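PDB 2VSE: mosquitocidal toxin from Lysinibacillus sphaericus, which kills mosquitoes, probably by ADP-ribosylating proteins of their cells through a transferase region joined to ricin-B-like lectin domains. Local coordinates for residues G649-R654 and W688-L693; S553-Q558 and R605-R610. All coordinates share one frame; numbering follows the deposited sequence.

Contact 1. Residues G649-R654 and W688-L693; sequences GSFIFR and WYLRHL
F651 and W688 form a single antiparallel, hydrogen-bonded bridge, and it illustrates how a β-barrel can be closed with very little pairing. F651 N donates to W688 O at 2.7 Å, and the reciprocal bond, W688 N to F651 O at 2.8 Å, lies in the carbonyl plane. The strands then part at once, their axes running 100° from each other.

The tight part of the contact lies around this bridge. With CG anti to its carbonyl carbon (chi1 -63°), L690 straddles two phenylalanines: its CD1 sits over one face of the F651 ring, 4.0 Å from the centroid, while its CD2 meets F653 CZ in the plane of that ring at 3.7 Å. F653 turns its edge toward the five-membered ring of W688 in an offset edge-to-face pair, with planes at 67°. Beyond the bridge, S650 CB rests over a face of the Y689 ring, 4.0 Å from its centroid, and S650 OG bonds to D648.

The fit is looser where the backbones separate. There a water, not a carbonyl, accepts the N-H of L690, its oxygen 2.6 Å from L690 N.

Around the bridge, strand 651-655 pairs with 640-645 and strand 688-692 with 560-566, whose F564 packs against F653, W688 and L690; F663 of strand 661-664 accepts the W688 indole N-H through its carbonyl.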
loop_
_atom_site.group_PDB
_atom_site.type_symbol
_atom_site.label_atom_id
_atom_site.label_comp_id
_atom_site.label_asym_id
_atom_site.label_seq_id
_atom_site.Cartn_x
_atom_site.Cartn_y
_atom_site.Cartn_z
ATOM N N GLY A 649 9.756 -12.692 -1.103
ATOM C CA GLY A 649 8.463 -13.387 -1.110
ATOM C C GLY A 649 8.396 -14.563 -0.157
ATOM O O GLY A 649 7.328 -15.152 0.046
ATOM N N SER A 650 9.533 -14.911 0.434
ATOM C CA SER A 650 9.572 -16.010 1.393
ATOM C C SER A 650 9.186 -15.515 2.783
ATOM O O SER A 650 8.949 -14.317 2.993
ATOM C CB SER A 650 10.959 -16.651 1.432
ATOM O OG SER A 650 11.923 -15.753 1.976
ATOM N N PHE A 651 9.136 -16.448 3.732
ATOM C CA PHE A 651 8.810 -16.147 5.119
ATOM C C PHE A 651 9.870 -16.676 6.065
ATOM O O PHE A 651 10.570 -17.650 5.776
ATOM C CB PHE A 651 7.457 -16.750 5.520
ATOM C CG PHE A 651 6.279 -16.000 4.974
ATOM C CD1 PHE A 651 5.572 -15.114 5.782
ATOM C CD2 PHE A 651 5.892 -16.158 3.643
ATOM C CE1 PHE A 651 4.506 -14.401 5.283
ATOM C CE2 PHE A 651 4.814 -15.453 3.130
ATOM C CZ PHE A 651 4.121 -14.571 3.944
ATOM N N ILE A 652 9.962 -16.007 7.202
ATOM C CA ILE A 652 10.772 -16.410 8.314
ATOM C C ILE A 652 9.727 -16.560 9.427
ATOM O O ILE A 652 8.760 -15.787 9.478
ATOM C CB ILE A 652 11.793 -15.282 8.631
ATOM C CG1 ILE A 652 13.228 -15.754 8.394
ATOM C CG2 ILE A 652 11.548 -14.599 10.023
ATOM C CD1 ILE A 652 14.211 -14.593 8.239
ATOM N N PHE A 653 9.911 -17.536 10.308
ATOM C CA PHE A 653 8.934 -17.802 11.357
ATOM C C PHE A 653 9.543 -17.653 12.747
ATOM O O PHE A 653 10.281 -18.526 13.197
ATOM C CB PHE A 653 8.372 -19.214 11.208
ATOM C CG PHE A 653 7.552 -19.416 9.965
ATOM C CD1 PHE A 653 6.174 -19.226 9.986
ATOM C CD2 PHE A 653 8.150 -19.805 8.781
ATOM C CE1 PHE A 653 5.416 -19.412 8.840
ATOM C CE2 PHE A 653 7.398 -19.993 7.638
ATOM C CZ PHE A 653 6.035 -19.795 7.662
ATOM N N ARG A 654 9.231 -16.558 13.429
ATOM C CA ARG A 654 9.752 -16.334 14.774
ATOM C C ARG A 654 8.918 -17.098 15.792
ATOM O O ARG A 654 7.692 -17.182 15.671
ATOM C CB ARG A 654 9.773 -14.841 15.145
ATOM C CG ARG A 654 10.660 -13.984 14.257
ATOM C CD ARG A 654 10.497 -12.520 14.602
ATOM N NE ARG A 654 11.387 -11.646 13.836
ATOM C CZ ARG A 654 12.646 -11.363 14.172
ATOM N NH1 ARG A 654 13.193 -11.888 15.261
ATOM N NH2 ARG A 654 13.365 -10.549 13.413
ATOM N N TRP A 688 11.560 -19.725 4.096
ATOM C CA TRP A 688 10.693 -20.715 3.485
ATOM C C TRP A 688 9.706 -20.051 2.549
ATOM O O TRP A 688 9.195 -18.966 2.839
ATOM C CB TRP A 688 9.909 -21.488 4.552
ATOM C CG TRP A 688 10.749 -22.147 5.636
ATOM C CD1 TRP A 688 11.307 -21.539 6.723
ATOM C CD2 TRP A 688 11.069 -23.534 5.749
ATOM N NE1 TRP A 688 11.969 -22.455 7.493
ATOM C CE2 TRP A 688 11.843 -23.689 6.917
ATOM C CE3 TRP A 688 10.797 -24.662 4.963
ATOM C CZ2 TRP A 688 12.351 -24.931 7.322
ATOM C CZ3 TRP A 688 11.297 -25.898 5.372
ATOM C CH2 TRP A 688 12.066 -26.016 6.538
ATOM N N TYR A 689 9.456 -20.701 1.419
ATOM C CA TYR A 689 8.346 -20.332 0.558
ATOM C C TYR A 689 7.143 -21.199 0.951
ATOM O O TYR A 689 7.295 -22.408 1.226
ATOM C CB TYR A 689 8.696 -20.541 -0.917
ATOM C CG TYR A 689 9.663 -19.534 -1.501
ATOM C CD1 TYR A 689 9.312 -18.194 -1.608
ATOM C CD2 TYR A 689 10.915 -19.926 -2.003
ATOM C CE1 TYR A 689 10.177 -17.263 -2.148
ATOM C CE2 TYR A 689 11.784 -18.996 -2.558
ATOM C CZ TYR A 689 11.396 -17.665 -2.619
ATOM O OH TYR A 689 12.213 -16.699 -3.164
ATOM N N LEU A 690 5.960 -20.586 0.973
ATOM C CA LEU A 690 4.741 -21.274 1.386
ATOM C C LEU A 690 3.939 -21.762 0.192
ATOM O O LEU A 690 3.607 -20.989 -0.686
ATOM C CB LEU A 690 3.859 -20.356 2.260
ATOM C CG LEU A 690 4.428 -19.877 3.602
ATOM C CD1 LEU A 690 3.499 -18.886 4.298
ATOM C CD2 LEU A 690 4.676 -21.050 4.505
ATOM N N ARG A 691 3.646 -23.055 0.152
ATOM C CA ARG A 691 2.664 -23.564 -0.798
ATOM C C ARG A 691 1.377 -23.706 -0.042
ATOM O O ARG A 691 1.242 -24.532 0.870
ATOM C CB ARG A 691 3.061 -24.888 -1.438
ATOM C CG ARG A 691 1.977 -25.474 -2.340
ATOM C CD ARG A 691 2.553 -26.292 -3.519
ATOM N NE ARG A 691 3.624 -27.186 -3.091
ATOM C CZ ARG A 691 4.855 -27.225 -3.601
ATOM N NH1 ARG A 691 5.204 -26.457 -4.612
ATOM N NH2 ARG A 691 5.729 -28.077 -3.106
ATOM N N HIS A 692 0.442 -22.856 -0.421
ATOM C CA HIS A 692 -0.879 -22.884 0.103
ATOM C C HIS A 692 -1.670 -23.857 -0.771
ATOM O O HIS A 692 -2.173 -23.486 -1.832
ATOM C CB HIS A 692 -1.457 -21.469 0.058
ATOM C CG HIS A 692 -2.781 -21.333 0.738
ATOM N ND1 HIS A 692 -3.608 -20.251 0.534
ATOM C CD2 HIS A 692 -3.429 -22.144 1.607
ATOM C CE1 HIS A 692 -4.706 -20.397 1.253
ATOM N NE2 HIS A 692 -4.624 -21.540 1.908
ATOM N N LEU A 693 -1.758 -25.107 -0.322
ATOM C CA LEU A 693 -2.392 -26.187 -1.101
ATOM C C LEU A 693 -3.869 -25.922 -1.247
ATOM O O LEU A 693 -4.489 -26.222 -2.262
ATOM C CB LEU A 693 -2.203 -27.533 -0.400
ATOM C CG LEU A 693 -0.766 -28.021 -0.306
ATOM C CD1 LEU A 693 -0.554 -28.908 0.893
ATOM C CD2 LEU A 693 -0.379 -28.734 -1.583
HETATM O O HOH W 1 5.978 -18.033 0.313
#

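Contact 2. Residues S553-Q558 and R605-R610; sequences SFNSIQ and RAYKIR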
loop_
_atom_site.group_PDB
_atom_site.type_symbol
_atom_site.label_atom_id
_atom_site.label_comp_id
_atom_site.label_asym_id
_atom_site.label_seq_id
_atom_site.Cartn_x
_atom_site.Cartn_y
_atom_site.Cartn_z
ATOM N N SER A 553 0.974 -6.232 10.672
ATOM C CA SER A 553 -0.088 -7.190 10.930
ATOM C C SER A 553 0.453 -8.522 11.399
ATOM O O SER A 553 1.331 -9.086 10.770
ATOM C CB SER A 553 -0.985 -7.393 9.713
ATOM O OG SER A 553 -2.200 -7.997 10.142
ATOM N N PHE A 554 -0.079 -9.014 12.507
ATOM C CA PHE A 554 0.304 -10.315 13.020
ATOM C C PHE A 554 -0.330 -11.471 12.250
ATOM O O PHE A 554 0.290 -12.528 12.130
ATOM C CB PHE A 554 0.029 -10.441 14.518
ATOM C CG PHE A 554 1.153 -9.931 15.384
ATOM C CD1 PHE A 554 2.350 -10.637 15.486
ATOM C CD2 PHE A 554 1.020 -8.742 16.091
ATOM C CE1 PHE A 554 3.387 -10.165 16.277
ATOM C CE2 PHE A 554 2.057 -8.268 16.876
ATOM C CZ PHE A 554 3.241 -8.979 16.969
ATOM N N ASN A 555 -1.546 -11.299 11.729
ATOM C CA ASN A 555 -2.049 -12.316 10.812
ATOM C C ASN A 555 -1.791 -11.980 9.341
ATOM O O ASN A 555 -2.692 -11.614 8.582
ATOM C CB ASN A 555 -3.453 -12.864 11.143
ATOM C CG ASN A 555 -4.553 -11.887 10.888
ATOM O OD1 ASN A 555 -4.451 -10.714 11.218
ATOM N ND2 ASN A 555 -5.645 -12.383 10.329
ATOM N N SER A 556 -0.519 -12.139 8.984
ATOM C CA SER A 556 0.017 -11.821 7.678
ATOM C C SER A 556 -0.433 -12.807 6.595
ATOM O O SER A 556 -0.586 -12.435 5.423
ATOM C CB SER A 556 1.549 -11.813 7.780
ATOM O OG SER A 556 2.019 -12.937 8.504
ATOM N N ILE A 557 -0.635 -14.059 6.991
ATOM C CA ILE A 557 -1.047 -15.108 6.063
ATOM C C ILE A 557 -2.394 -15.672 6.457
ATOM O O ILE A 557 -2.791 -15.583 7.610
ATOM C CB ILE A 557 -0.002 -16.266 5.955
ATOM C CG1 ILE A 557 0.180 -17.019 7.272
ATOM C CG2 ILE A 557 1.333 -15.739 5.471
ATOM C CD1 ILE A 557 0.870 -18.383 7.082
ATOM N N GLN A 558 -3.096 -16.260 5.501
ATOM C CA GLN A 558 -4.401 -16.795 5.806
ATOM C C GLN A 558 -4.342 -18.262 6.273
ATOM O O GLN A 558 -3.427 -19.010 5.917
ATOM C CB GLN A 558 -5.376 -16.549 4.652
ATOM C CG GLN A 558 -5.352 -17.531 3.542
ATOM C CD GLN A 558 -6.234 -17.103 2.386
ATOM O OE1 GLN A 558 -5.819 -16.312 1.536
ATOM N NE2 GLN A 558 -7.458 -17.633 2.341
ATOM N N ARG A 605 -1.543 -13.852 19.003
ATOM C CA ARG A 605 -1.161 -13.163 17.765
ATOM C C ARG A 605 -0.053 -13.915 17.046
ATOM O O ARG A 605 0.941 -13.336 16.618
ATOM C CB ARG A 605 -0.780 -11.705 18.034
ATOM C CG ARG A 605 -1.934 -10.899 18.571
ATOM C CD ARG A 605 -1.477 -9.599 19.174
ATOM N NE ARG A 605 -2.611 -8.858 19.708
ATOM C CZ ARG A 605 -2.792 -8.562 20.989
ATOM N NH1 ARG A 605 -1.902 -8.916 21.906
ATOM N NH2 ARG A 605 -3.869 -7.886 21.351
ATOM N N ALA A 606 -0.246 -15.223 16.934
ATOM C CA ALA A 606 0.734 -16.130 16.347
ATOM C C ALA A 606 0.005 -17.357 15.811
ATOM O O ALA A 606 -1.189 -17.543 16.082
ATOM C CB ALA A 606 1.773 -16.535 17.392
ATOM N N TYR A 607 0.727 -18.194 15.067
ATOM C CA TYR A 607 0.120 -19.339 14.397
ATOM C C TYR A 607 0.498 -20.671 15.013
ATOM O O TYR A 607 1.631 -20.876 15.475
ATOM C CB TYR A 607 0.488 -19.368 12.910
ATOM C CG TYR A 607 -0.099 -18.231 12.114
ATOM C CD1 TYR A 607 -1.205 -18.429 11.289
ATOM C CD2 TYR A 607 0.451 -16.953 12.186
ATOM C CE1 TYR A 607 -1.744 -17.379 10.550
ATOM C CE2 TYR A 607 -0.083 -15.899 11.456
ATOM C CZ TYR A 607 -1.178 -16.120 10.645
ATOM O OH TYR A 607 -1.696 -15.075 9.925
ATOM N N LYS A 608 -0.462 -21.589 14.993
ATOM C CA LYS A 608 -0.190 -22.985 15.291
ATOM C C LYS A 608 -0.082 -23.750 13.985
ATOM O O LYS A 608 -0.917 -23.599 13.091
ATOM C CB LYS A 608 -1.282 -23.589 16.174
ATOM C CG LYS A 608 -0.830 -24.842 16.912
ATOM C CD LYS A 608 -1.597 -25.060 18.201
ATOM C CE LYS A 608 -0.911 -26.113 19.045
ATOM N NZ LYS A 608 -1.709 -26.452 20.248
ATOM N N ILE A 609 0.965 -24.562 13.893
ATOM C CA ILE A 609 1.283 -25.346 12.708
ATOM C C ILE A 609 1.157 -26.832 13.062
ATOM O O ILE A 609 2.106 -27.465 13.542
ATOM C CB ILE A 609 2.695 -25.008 12.211
ATOM C CG1 ILE A 609 2.778 -23.504 11.900
ATOM C CG2 ILE A 609 3.057 -25.862 10.994
ATOM C CD1 ILE A 609 4.181 -22.957 11.766
ATOM N N ARG A 610 -0.037 -27.372 12.844
ATOM C CA ARG A 610 -0.351 -28.749 13.199
ATOM C C ARG A 610 -0.181 -29.644 11.983
ATOM O O ARG A 610 -0.551 -29.255 10.876
ATOM C CB ARG A 610 -1.789 -28.854 13.734
ATOM C CG ARG A 610 -2.105 -27.903 14.906
ATOM C CD ARG A 610 -3.531 -28.049 15.403
ATOM N NE ARG A 610 -3.710 -29.328 16.084
ATOM C CZ ARG A 610 -3.826 -29.488 17.401
ATOM N NH1 ARG A 610 -3.809 -28.447 18.228
ATOM N NH2 ARG A 610 -3.966 -30.709 17.890
HETATM O O HOH W 2 1.749 -14.148 13.907
#
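The third ricin-B-like β-trefoil of the toxin is entered through the linker 553-558, which runs from strand 547-551 of the preceding trefoil to strand 560-566 and lies against barrel strand 606-611 and the bulge that leads into it. The contact is a worked example of a linker seated on a hairpin: R605 and A606 both face N601 in a G1 β-bulge, with R605 in a left-handed backbone conformation (phi 50°).

F554 takes the bulge end. Its ring receives R605 CB over one face, 4.2 Å from the centroid, while R605 O approaches F554 CD1 to 3.2 Å. The arginine chain then runs out extended from CG to NE, taking its guanidinium away from the linker to a salt bridge with E450. Past the CD1 edge of the ring, a water donates to both F554 O at 2.8 Å and R605 O at 2.9 Å, bridging the two carbonyls.

Y607 takes the other end. Its CG stands beside the backbone N (chi1 -67°), and its side chain reaches across into the curve of the linker, where I557 CG1 packs on Y607 CZ at 3.7 Å. S556 OG bonds to the carbonyl of P643 in the adjacent strand 640-645. At the end of the phenol, beside N555 CB (3.1 Å from Y607 OH), Y607 OH donates at 2.6 Å to a lone pair of I557 O, in the carbonyl plane.

Followed from the N terminus, the chain leaves the second trefoil, passes through the linker 553-558, runs through strands 560-566, 572-576, 583-587 and 596-601, and returns at 605-610, where contact 2 closes a loop with 46 residues between its segments. Contact 1 opens only afterwards, at 649-654, and closes across 33 residues at 688-693. The two are therefore in series, neither nested nor crossed. In space they meet, with F651 CZ 3.4 Å from I557 CG2 and L690 CD1 3.9 Å from I557 CD1, and I557 thus belongs to both neighbourhoods. Contact 1 joins the two outermost strands of the six-stranded sheet into a barrel, whereas contact 2 ties the incoming linker to one of its middle strands.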